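Local coordinates for laccase (Botrytis aclada, PDB 3SQR), which oxidises phenolic substrates by single-electron steps and reduces dioxygen to water with bound copper ions, thereby probably helping to degrade and detoxify lignin products, at residues V139-I147 with L413-L421; W166-Y175 with L523-S533. One frame throughout, in Å; residues are numbered along the deposited sequence.

The two contacts are neighbours, their centres about 14 Å apart, and each joins the first multicopper oxidase range of the chain to the last. Interaction 2 carries six copper-binding residues, H168, H170, H525, C526, H527 and H531; H126, H463 and H468 lie elsewhere. Interaction 1 lies beside it, with no copper ligand of its own; the nearest side-chain atom of P140 is about 8 Å from a copper ion. The two touch directly: P140 CD packs 3.2 Å from H170 O, and the W415 ring stacks with F171, CH2 to CZ 3.2 Å. V139 CG1 meets L523 CD2 at 3.8 Å. Interaction 1 thus borders the segments holding H170 and H525 at one copper.

Interaction 1. Residues V139-I147 with L413-L421; sequences VPGVTQCPI and LDWSSPTTL
P146 crosses W415 at about a right angle and lays CG over one face of the indole, 3.9 Å from the centroid of the five-membered ring, a CH-pi contact that suits a stiff pyrrolidine against a flat electron-rich surface. P140 runs alongside the same indole, CB 3.7 Å from W415 CD1, while W415 NE1 finds its acceptor in G579 O. G141 comes next, its phi of 87° and its place beside L413 and the edge of the W415 ring both suiting a residue without a side chain. V142 CG2 then meets L413 CD1 at 3.4 Å, tighter than usual for two methyl groups. P418, the N-cap of helix 419-424, turns its ring toward the loop, with CB 3.5 Å from Q144 O and CD against the sulfur of C145, which is itself tied by a disulfide to C561 in helix 551-567.

The polar bonds gather at the helix start. T419 N donates to G141 O (3.1 Å), approaching from above the carbonyl plane. V142 O takes two donors, T420 N at 2.9 Å and, in the conformer described, T420 OG1 at 2.7 Å on a lone pair; chi1 of -56° sets this hydroxyl beside its own backbone N, so both can reach one oxygen. First-turn amides lack acceptors within their helix, and here T419 N and T420 N are satisfied by loop carbonyls in a buried, largely apolar interface.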
loop_
_atom_site.group_PDB
_atom_site.type_symbol
_atom_site.label_atom_id
_atom_site.label_comp_id
_atom_site.label_asym_id
_atom_site.label_seq_id
_atom_site.Cartn_x
_atom_site.Cartn_y
_atom_site.Cartn_z
ATOM N N VAL A 139 12.799 -2.376 -1.582
ATOM C CA VAL A 139 12.547 -3.481 -0.713
ATOM C C VAL A 139 13.909 -3.924 -0.165
ATOM O O VAL A 139 14.653 -4.495 -0.946
ATOM C CB VAL A 139 11.931 -4.654 -1.372
ATOM C CG1 VAL A 139 11.642 -5.783 -0.397
ATOM C CG2 VAL A 139 10.528 -4.168 -2.038
ATOM N N PRO A 140 14.128 -3.734 1.108
ATOM C CA PRO A 140 15.430 -4.132 1.665
ATOM C C PRO A 140 15.504 -5.635 1.706
ATOM O O PRO A 140 14.522 -6.302 2.072
ATOM C CB PRO A 140 15.402 -3.504 3.060
ATOM C CG PRO A 140 13.973 -3.504 3.447
ATOM C CD PRO A 140 13.184 -3.368 2.171
ATOM N N GLY A 141 16.669 -6.186 1.340
ATOM C CA GLY A 141 16.750 -7.613 1.206
ATOM C C GLY A 141 16.350 -8.165 -0.127
ATOM O O GLY A 141 16.568 -9.352 -0.415
ATOM N N VAL A 142 15.637 -7.372 -0.938
ATOM C CA VAL A 142 15.287 -7.814 -2.280
ATOM C C VAL A 142 15.907 -6.926 -3.349
ATOM O O VAL A 142 16.640 -7.408 -4.243
ATOM C CB VAL A 142 13.760 -7.870 -2.466
ATOM C CG1 VAL A 142 13.414 -8.195 -3.977
ATOM C CG2 VAL A 142 13.058 -8.813 -1.417
ATOM N N THR A 143 15.623 -5.605 -3.321
ATOM C CA THR A 143 16.115 -4.689 -4.386
ATOM C C THR A 143 17.239 -3.763 -3.960
ATOM O O THR A 143 17.827 -3.031 -4.764
ATOM C CB THR A 143 14.969 -3.852 -4.961
ATOM O OG1 THR A 143 14.476 -3.019 -3.937
ATOM C CG2 THR A 143 13.854 -4.740 -5.490
ATOM N N GLN A 144 17.559 -3.805 -2.682
ATOM C CA GLN A 144 18.643 -3.034 -2.104
ATOM C C GLN A 144 19.026 -3.545 -0.733
ATOM O O GLN A 144 18.262 -4.223 -0.051
ATOM C CB GLN A 144 18.262 -1.571 -1.899
ATOM C CG GLN A 144 17.119 -1.322 -0.970
ATOM C CD GLN A 144 16.869 0.165 -0.780
ATOM O OE1 GLN A 144 16.059 0.756 -1.516
ATOM N NE2 GLN A 144 17.582 0.783 0.145
ATOM N N CYS A 145 20.202 -3.137 -0.287
ATOM C CA CYS A 145 20.541 -3.173 1.098
ATOM C C CYS A 145 19.820 -1.963 1.734
ATOM O O CYS A 145 19.576 -0.963 1.050
ATOM C CB CYS A 145 22.038 -2.993 1.340
ATOM S SG CYS A 145 23.015 -4.429 0.726
ATOM N N PRO A 146 19.602 -2.041 3.034
ATOM C CA PRO A 146 19.090 -0.904 3.723
ATOM C C PRO A 146 20.024 0.282 3.618
ATOM O O PRO A 146 21.255 0.156 3.493
ATOM C CB PRO A 146 18.910 -1.387 5.141
ATOM C CG PRO A 146 18.856 -2.884 5.030
ATOM C CD PRO A 146 19.771 -3.173 3.956
ATOM N N ILE A 147 19.423 1.457 3.661
ATOM C CA ILE A 147 20.160 2.714 3.779
ATOM C C ILE A 147 20.605 2.865 5.241
ATOM O O ILE A 147 19.780 2.921 6.189
ATOM C CB ILE A 147 19.287 3.951 3.448
ATOM C CG1 ILE A 147 18.633 3.775 2.071
ATOM C CG2 ILE A 147 20.160 5.246 3.484
ATOM C CD1 ILE A 147 17.451 4.811 1.757
ATOM N N LEU A 413 14.949 -12.613 5.056
ATOM C CA LEU A 413 15.905 -12.068 4.119
ATOM C C LEU A 413 17.136 -11.591 4.892
ATOM O O LEU A 413 17.063 -11.225 6.054
ATOM C CB LEU A 413 15.300 -10.908 3.351
ATOM C CG LEU A 413 14.054 -11.230 2.529
ATOM C CD1 LEU A 413 13.688 -9.984 1.698
ATOM C CD2 LEU A 413 14.223 -12.408 1.638
ATOM N N ASP A 414 18.234 -11.541 4.153
ATOM C CA ASP A 414 19.478 -10.974 4.623
ATOM C C ASP A 414 19.642 -9.659 3.966
ATOM O O ASP A 414 19.830 -9.565 2.757
ATOM C CB ASP A 414 20.657 -11.880 4.207
ATOM C CG ASP A 414 21.936 -11.457 4.835
ATOM O OD1 ASP A 414 22.094 -10.284 5.198
ATOM O OD2 ASP A 414 22.825 -12.296 4.918
ATOM N N TRP A 415 19.566 -8.626 4.780
ATOM C CA TRP A 415 19.644 -7.249 4.304
ATOM C C TRP A 415 20.969 -6.924 3.642
ATOM O O TRP A 415 21.035 -6.073 2.752
ATOM C CB TRP A 415 19.411 -6.338 5.478
ATOM C CG TRP A 415 17.978 -6.159 5.888
ATOM C CD1 TRP A 415 16.844 -6.218 5.091
ATOM C CD2 TRP A 415 17.517 -5.861 7.191
ATOM N NE1 TRP A 415 15.744 -5.989 5.828
ATOM C CE2 TRP A 415 16.107 -5.745 7.125
ATOM C CE3 TRP A 415 18.151 -5.643 8.420
ATOM C CZ2 TRP A 415 15.331 -5.445 8.252
ATOM C CZ3 TRP A 415 17.360 -5.382 9.527
ATOM C CH2 TRP A 415 15.983 -5.249 9.433
ATOM N N SER A 416 22.061 -7.629 4.039
ATOM C CA SER A 416 23.322 -7.455 3.368
ATOM C C SER A 416 23.476 -8.277 2.080
ATOM O O SER A 416 24.455 -8.113 1.362
ATOM C CB SER A 416 24.480 -7.820 4.343
ATOM O OG SER A 416 24.545 -9.236 4.466
ATOM N N SER A 417 22.528 -9.166 1.779
ATOM C CA SER A 417 22.606 -9.945 0.563
ATOM C C SER A 417 21.221 -9.981 -0.016
ATOM O O SER A 417 20.542 -11.002 -0.112
ATOM C CB SER A 417 23.188 -11.365 0.850
ATOM O OG SER A 417 23.441 -12.011 -0.360
ATOM N N PRO A 418 20.801 -8.805 -0.458
ATOM C CA PRO A 418 19.514 -8.777 -1.121
ATOM C C PRO A 418 19.523 -9.597 -2.377
ATOM O O PRO A 418 20.560 -9.827 -2.986
ATOM C CB PRO A 418 19.322 -7.298 -1.420
ATOM C CG PRO A 418 20.627 -6.729 -1.483
ATOM C CD PRO A 418 21.449 -7.488 -0.455
ATOM N N THR A 419 18.351 -10.044 -2.799
ATOM C CA THR A 419 18.196 -10.854 -3.990
ATOM C C THR A 419 18.872 -10.257 -5.186
ATOM O O THR A 419 19.427 -10.986 -6.003
ATOM C CB THR A 419 16.680 -11.011 -4.342
ATOM O OG1 THR A 419 16.004 -11.362 -3.133
ATOM C CG2 THR A 419 16.479 -12.104 -5.371
ATOM N N THR A 420 18.793 -8.920 -5.365
ATOM C CA THR A 420 19.424 -8.295 -6.501
ATOM C C THR A 420 20.941 -8.406 -6.442
ATOM O O THR A 420 21.566 -8.524 -7.475
ATOM C CB THR A 420 18.985 -6.805 -6.669
ATOM O OG1 THR A 420 17.548 -6.868 -6.761
ATOM C CG2 THR A 420 19.446 -6.316 -8.024
ATOM N N LEU A 421 21.492 -8.371 -5.254
ATOM C CA LEU A 421 22.968 -8.552 -5.127
ATOM C C LEU A 421 23.307 -9.957 -5.558
ATOM O O LEU A 421 24.236 -10.178 -6.348
ATOM C CB LEU A 421 23.425 -8.213 -3.753
ATOM C CG LEU A 421 24.933 -8.445 -3.518
ATOM C CD1 LEU A 421 25.758 -7.643 -4.547
ATOM C CD2 LEU A 421 25.235 -8.053 -2.084
#

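Interaction 2. Residues W166-Y175 with L523-S533; sequences WYHSHFSLQY and LLHCHIAWHAS. With CU (copper (II) ion), chain F; CU (copper (II) ion), chain D; CU (copper (II) ion), chain E.
W166 starts the contact with CZ2 3.5 Å from H527 CE1, its indole lying obliquely to that imidazole in an aromatic cluster with H168 and Y175. H168 and H527 approach from opposite directions and hold one copper, 2.0 Å from H168 NE2 and 2.1 Å from H527 NE2, with H126 as third protein ligand. Histidine suits because NE2 binds metal while ND1 donates to a carbonyl, H168 to S169 O and H525 to C526 O, fixing the rings. H170 shares a second copper with H525, H468 and a water, its ring edge toward the H525 face in an offset edge-to-face pair, planes at 71°. These two coppers probably form the type 3 pair. A water donates to S533 OG (2.7 Å) and weakly to S172 O; both serine hydroxyls also bond to D577.

L173 spreads its branches, CD2 to A529 CB (3.7 Å) and CD1 to W530 CZ3 (3.6 Å), the small alanine admitting the leucine. Y175 closes the segment, its OH 3.0 Å from H527 O and its ring oblique to that imidazole.

Between H525 and H527, C526 supplies a sulfur ligand to a copper shared with H531 and H463, consistent with the type 1 site and the His-Cys-His link of multicopper oxidases. Strand 520-526 lies between strands 463-467 and 537-542, strand 163-169 between 123-125 and 180-186, and helix 210-217 packs on L173 and W530.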
loop_
_atom_site.group_PDB
_atom_site.type_symbol
_atom_site.label_atom_id
_atom_site.label_comp_id
_atom_site.label_asym_id
_atom_site.label_seq_id
_atom_site.Cartn_x
_atom_site.Cartn_y
_atom_site.Cartn_z
ATOM N N TRP A 166 1.016 5.822 -2.585
ATOM C CA TRP A 166 1.675 6.262 -1.390
ATOM C C TRP A 166 3.078 5.704 -1.450
ATOM O O TRP A 166 3.329 4.780 -2.193
ATOM C CB TRP A 166 0.935 5.819 -0.142
ATOM C CG TRP A 166 0.695 4.335 0.075
ATOM C CD1 TRP A 166 0.131 3.425 -0.812
ATOM C CD2 TRP A 166 0.914 3.609 1.283
ATOM N NE1 TRP A 166 -0.027 2.205 -0.182
ATOM C CE2 TRP A 166 0.476 2.283 1.082
ATOM C CE3 TRP A 166 1.452 3.945 2.519
ATOM C CZ2 TRP A 166 0.624 1.288 2.068
ATOM C CZ3 TRP A 166 1.567 3.000 3.518
ATOM C CH2 TRP A 166 1.166 1.662 3.298
ATOM N N TYR A 167 3.957 6.302 -0.675
ATOM C CA TYR A 167 5.325 5.754 -0.534
ATOM C C TYR A 167 5.485 5.451 0.921
ATOM O O TYR A 167 4.919 6.142 1.790
ATOM C CB TYR A 167 6.386 6.718 -1.047
ATOM C CG TYR A 167 6.463 8.031 -0.330
ATOM C CD1 TYR A 167 5.600 9.050 -0.592
ATOM C CD2 TYR A 167 7.467 8.272 0.612
ATOM C CE1 TYR A 167 5.705 10.289 0.077
ATOM C CE2 TYR A 167 7.570 9.480 1.268
ATOM C CZ TYR A 167 6.667 10.488 1.008
ATOM O OH TYR A 167 6.781 11.644 1.687
ATOM N N HIS A 168 6.318 4.445 1.244
ATOM C CA HIS A 168 6.445 4.109 2.627
ATOM C C HIS A 168 7.685 3.319 2.851
ATOM O O HIS A 168 8.176 2.690 1.957
ATOM C CB HIS A 168 5.257 3.327 3.153
ATOM C CG HIS A 168 4.952 2.044 2.418
ATOM N ND1 HIS A 168 5.554 0.839 2.722
ATOM C CD2 HIS A 168 4.024 1.772 1.472
ATOM C CE1 HIS A 168 5.041 -0.106 1.940
ATOM N NE2 HIS A 168 4.081 0.433 1.196
ATOM N N SER A 169 8.159 3.328 4.066
ATOM C CA SER A 169 9.272 2.404 4.342
ATOM C C SER A 169 8.833 0.975 4.137
ATOM O O SER A 169 7.719 0.607 4.489
ATOM C CB SER A 169 9.783 2.563 5.760
ATOM O OG SER A 169 10.738 1.530 6.020
ATOM N N HIS A 170 9.725 0.168 3.547
ATOM C CA HIS A 170 9.479 -1.228 3.432
ATOM C C HIS A 170 10.521 -1.964 4.312
ATOM O O HIS A 170 10.711 -3.154 4.197
ATOM C CB HIS A 170 9.571 -1.666 1.992
ATOM C CG HIS A 170 8.602 -2.729 1.614
ATOM N ND1 HIS A 170 8.535 -3.934 2.249
ATOM C CD2 HIS A 170 7.610 -2.752 0.674
ATOM C CE1 HIS A 170 7.604 -4.683 1.688
ATOM N NE2 HIS A 170 7.001 -3.978 0.747
ATOM N N PHE A 171 11.057 -1.263 5.290
ATOM C CA PHE A 171 12.051 -1.806 6.205
ATOM C C PHE A 171 11.331 -2.112 7.504
ATOM O O PHE A 171 10.902 -1.207 8.272
ATOM C CB PHE A 171 13.158 -0.802 6.414
ATOM C CG PHE A 171 14.220 -1.253 7.363
ATOM C CD1 PHE A 171 14.029 -1.102 8.716
ATOM C CD2 PHE A 171 15.385 -1.761 6.883
ATOM C CE1 PHE A 171 15.014 -1.481 9.611
ATOM C CE2 PHE A 171 16.407 -2.162 7.759
ATOM C CZ PHE A 171 16.193 -2.030 9.127
ATOM N N SER A 172 11.057 -3.396 7.690
ATOM C CA SER A 172 10.432 -3.852 8.916
ATOM C C SER A 172 9.139 -3.043 9.188
ATOM O O SER A 172 8.382 -2.777 8.224
ATOM C CB SER A 172 11.473 -3.876 10.100
ATOM O OG SER A 172 10.839 -4.309 11.312
ATOM N N LEU A 173 8.818 -2.715 10.430
ATOM C CA LEU A 173 7.491 -2.143 10.741
ATOM C C LEU A 173 7.433 -0.641 10.676
ATOM O O LEU A 173 6.477 -0.048 11.146
ATOM C CB LEU A 173 7.076 -2.567 12.170
ATOM C CG LEU A 173 6.959 -4.055 12.436
ATOM C CD1 LEU A 173 6.885 -4.292 13.989
ATOM C CD2 LEU A 173 5.710 -4.582 11.783
ATOM N N GLN A 174 8.434 -0.017 10.067
ATOM C CA GLN A 174 8.579 1.444 10.198
ATOM C C GLN A 174 7.385 2.213 9.740
ATOM O O GLN A 174 7.103 3.234 10.290
ATOM C CB GLN A 174 9.766 1.966 9.440
ATOM C CG GLN A 174 11.088 1.557 10.079
ATOM C CD GLN A 174 12.323 2.011 9.293
ATOM O OE1 GLN A 174 12.285 2.189 8.091
ATOM N NE2 GLN A 174 13.485 2.138 9.994
ATOM N N TYR A 175 6.695 1.754 8.707
ATOM C CA TYR A 175 5.559 2.599 8.274
ATOM C C TYR A 175 4.458 2.631 9.310
ATOM O O TYR A 175 3.593 3.551 9.303
ATOM C CB TYR A 175 5.035 2.275 6.847
ATOM C CG TYR A 175 4.028 1.151 6.744
ATOM C CD1 TYR A 175 2.724 1.371 7.017
ATOM C CD2 TYR A 175 4.403 -0.129 6.419
ATOM C CE1 TYR A 175 1.785 0.411 6.944
ATOM C CE2 TYR A 175 3.424 -1.160 6.342
ATOM C CZ TYR A 175 2.133 -0.864 6.590
ATOM O OH TYR A 175 1.103 -1.796 6.549
ATOM N N LEU A 523 8.799 -8.679 -4.820
ATOM C CA LEU A 523 8.219 -9.144 -3.579
ATOM C C LEU A 523 6.688 -9.275 -3.709
ATOM O O LEU A 523 6.034 -8.459 -4.378
ATOM C CB LEU A 523 8.556 -8.185 -2.451
ATOM C CG LEU A 523 8.147 -8.630 -1.040
ATOM C CD1 LEU A 523 8.997 -9.895 -0.638
ATOM C CD2 LEU A 523 8.333 -7.516 -0.047
ATOM N N LEU A 524 6.126 -10.315 -3.113
ATOM C CA LEU A 524 4.686 -10.414 -2.968
ATOM C C LEU A 524 4.464 -10.777 -1.503
ATOM O O LEU A 524 5.133 -11.633 -0.971
ATOM C CB LEU A 524 4.104 -11.502 -3.863
ATOM C CG LEU A 524 2.616 -11.804 -3.599
ATOM C CD1 LEU A 524 1.909 -12.139 -4.907
ATOM C CD2 LEU A 524 2.482 -12.917 -2.520
ATOM N N HIS A 525 3.569 -10.067 -0.836
ATOM C CA HIS A 525 3.414 -10.249 0.567
ATOM C C HIS A 525 2.095 -9.752 1.054
ATOM O O HIS A 525 1.449 -8.947 0.385
ATOM C CB HIS A 525 4.516 -9.516 1.318
ATOM C CG HIS A 525 4.463 -8.040 1.163
ATOM N ND1 HIS A 525 3.975 -7.202 2.141
ATOM C CD2 HIS A 525 4.819 -7.247 0.125
ATOM C CE1 HIS A 525 4.086 -5.951 1.731
ATOM N NE2 HIS A 525 4.562 -5.955 0.497
ATOM N N CYS A 526 1.684 -10.287 2.199
ATOM C CA CYS A 526 0.584 -9.693 2.951
ATOM C C CYS A 526 1.042 -8.322 3.466
ATOM O O CYS A 526 2.174 -8.179 3.982
ATOM C CB CYS A 526 0.211 -10.575 4.137
ATOM S SG CYS A 526 -1.115 -9.845 5.017
ATOM N N HIS A 527 0.182 -7.326 3.317
ATOM C CA HIS A 527 0.492 -5.958 3.695
ATOM C C HIS A 527 0.087 -5.658 5.133
ATOM O O HIS A 527 0.279 -4.509 5.622
ATOM C CB HIS A 527 -0.215 -4.940 2.744
ATOM C CG HIS A 527 0.624 -3.740 2.405
ATOM N ND1 HIS A 527 1.068 -2.875 3.367
ATOM C CD2 HIS A 527 1.073 -3.246 1.210
ATOM C CE1 HIS A 527 1.767 -1.909 2.794
ATOM N NE2 HIS A 527 1.809 -2.114 1.486
ATOM N N ILE A 528 -0.439 -6.654 5.852
ATOM C CA ILE A 528 -0.620 -6.508 7.297
ATOM C C ILE A 528 0.816 -6.558 7.853
ATOM O O ILE A 528 1.532 -7.548 7.639
ATOM C CB ILE A 528 -1.495 -7.607 7.885
ATOM C CG1 ILE A 528 -2.941 -7.493 7.408
ATOM C CG2 ILE A 528 -1.394 -7.558 9.467
ATOM C CD1 ILE A 528 -3.841 -8.736 7.728
ATOM N N ALA A 529 1.273 -5.465 8.448
ATOM C CA ALA A 529 2.657 -5.320 8.741
ATOM C C ALA A 529 3.156 -6.443 9.631
ATOM O O ALA A 529 4.249 -6.937 9.404
ATOM C CB ALA A 529 2.970 -3.907 9.384
ATOM N N TRP A 530 2.352 -6.840 10.623
ATOM C CA TRP A 530 2.741 -7.982 11.438
ATOM C C TRP A 530 2.971 -9.220 10.608
ATOM O O TRP A 530 3.961 -9.917 10.879
ATOM C CB TRP A 530 1.728 -8.286 12.518
ATOM C CG TRP A 530 1.263 -7.105 13.310
ATOM C CD1 TRP A 530 0.009 -6.652 13.411
ATOM C CD2 TRP A 530 2.063 -6.281 14.169
ATOM N NE1 TRP A 530 -0.050 -5.599 14.278
ATOM C CE2 TRP A 530 1.204 -5.383 14.777
ATOM C CE3 TRP A 530 3.408 -6.315 14.566
ATOM C CZ2 TRP A 530 1.646 -4.449 15.714
ATOM C CZ3 TRP A 530 3.845 -5.401 15.469
ATOM C CH2 TRP A 530 2.954 -4.474 16.022
ATOM N N HIS A 531 2.102 -9.468 9.622
ATOM C CA HIS A 531 2.178 -10.696 8.815
ATOM C C HIS A 531 3.375 -10.651 7.895
ATOM O O HIS A 531 4.110 -11.633 7.780
ATOM C CB HIS A 531 0.888 -10.905 8.033
ATOM C CG HIS A 531 -0.301 -11.146 8.919
ATOM N ND1 HIS A 531 -1.550 -11.403 8.439
ATOM C CD2 HIS A 531 -0.420 -11.131 10.273
ATOM C CE1 HIS A 531 -2.387 -11.568 9.447
ATOM N NE2 HIS A 531 -1.713 -11.429 10.577
ATOM N N ALA A 532 3.636 -9.495 7.309
ATOM C CA ALA A 532 4.857 -9.312 6.542
ATOM C C ALA A 532 6.081 -9.595 7.365
ATOM O O ALA A 532 6.986 -10.316 6.949
ATOM C CB ALA A 532 4.909 -7.846 5.919
ATOM N N SER A 533 6.117 -9.027 8.561
ATOM C CA SER A 533 7.250 -9.216 9.472
ATOM C C SER A 533 7.409 -10.689 9.938
ATOM O O SER A 533 8.563 -11.163 10.152
ATOM C CB SER A 533 7.088 -8.330 10.665
ATOM O OG SER A 533 7.577 -7.053 10.333
HETATM CU CU CU F . 2.809 -0.770 0.230
HETATM CU CU CU D . -1.883 -11.387 6.443
HETATM CU CU CU E . 5.439 -4.468 -0.501
HETATM O O HOH W 1 7.012 -5.686 8.017
HETATM O O HOH W 2 4.487 -2.802 0.323
#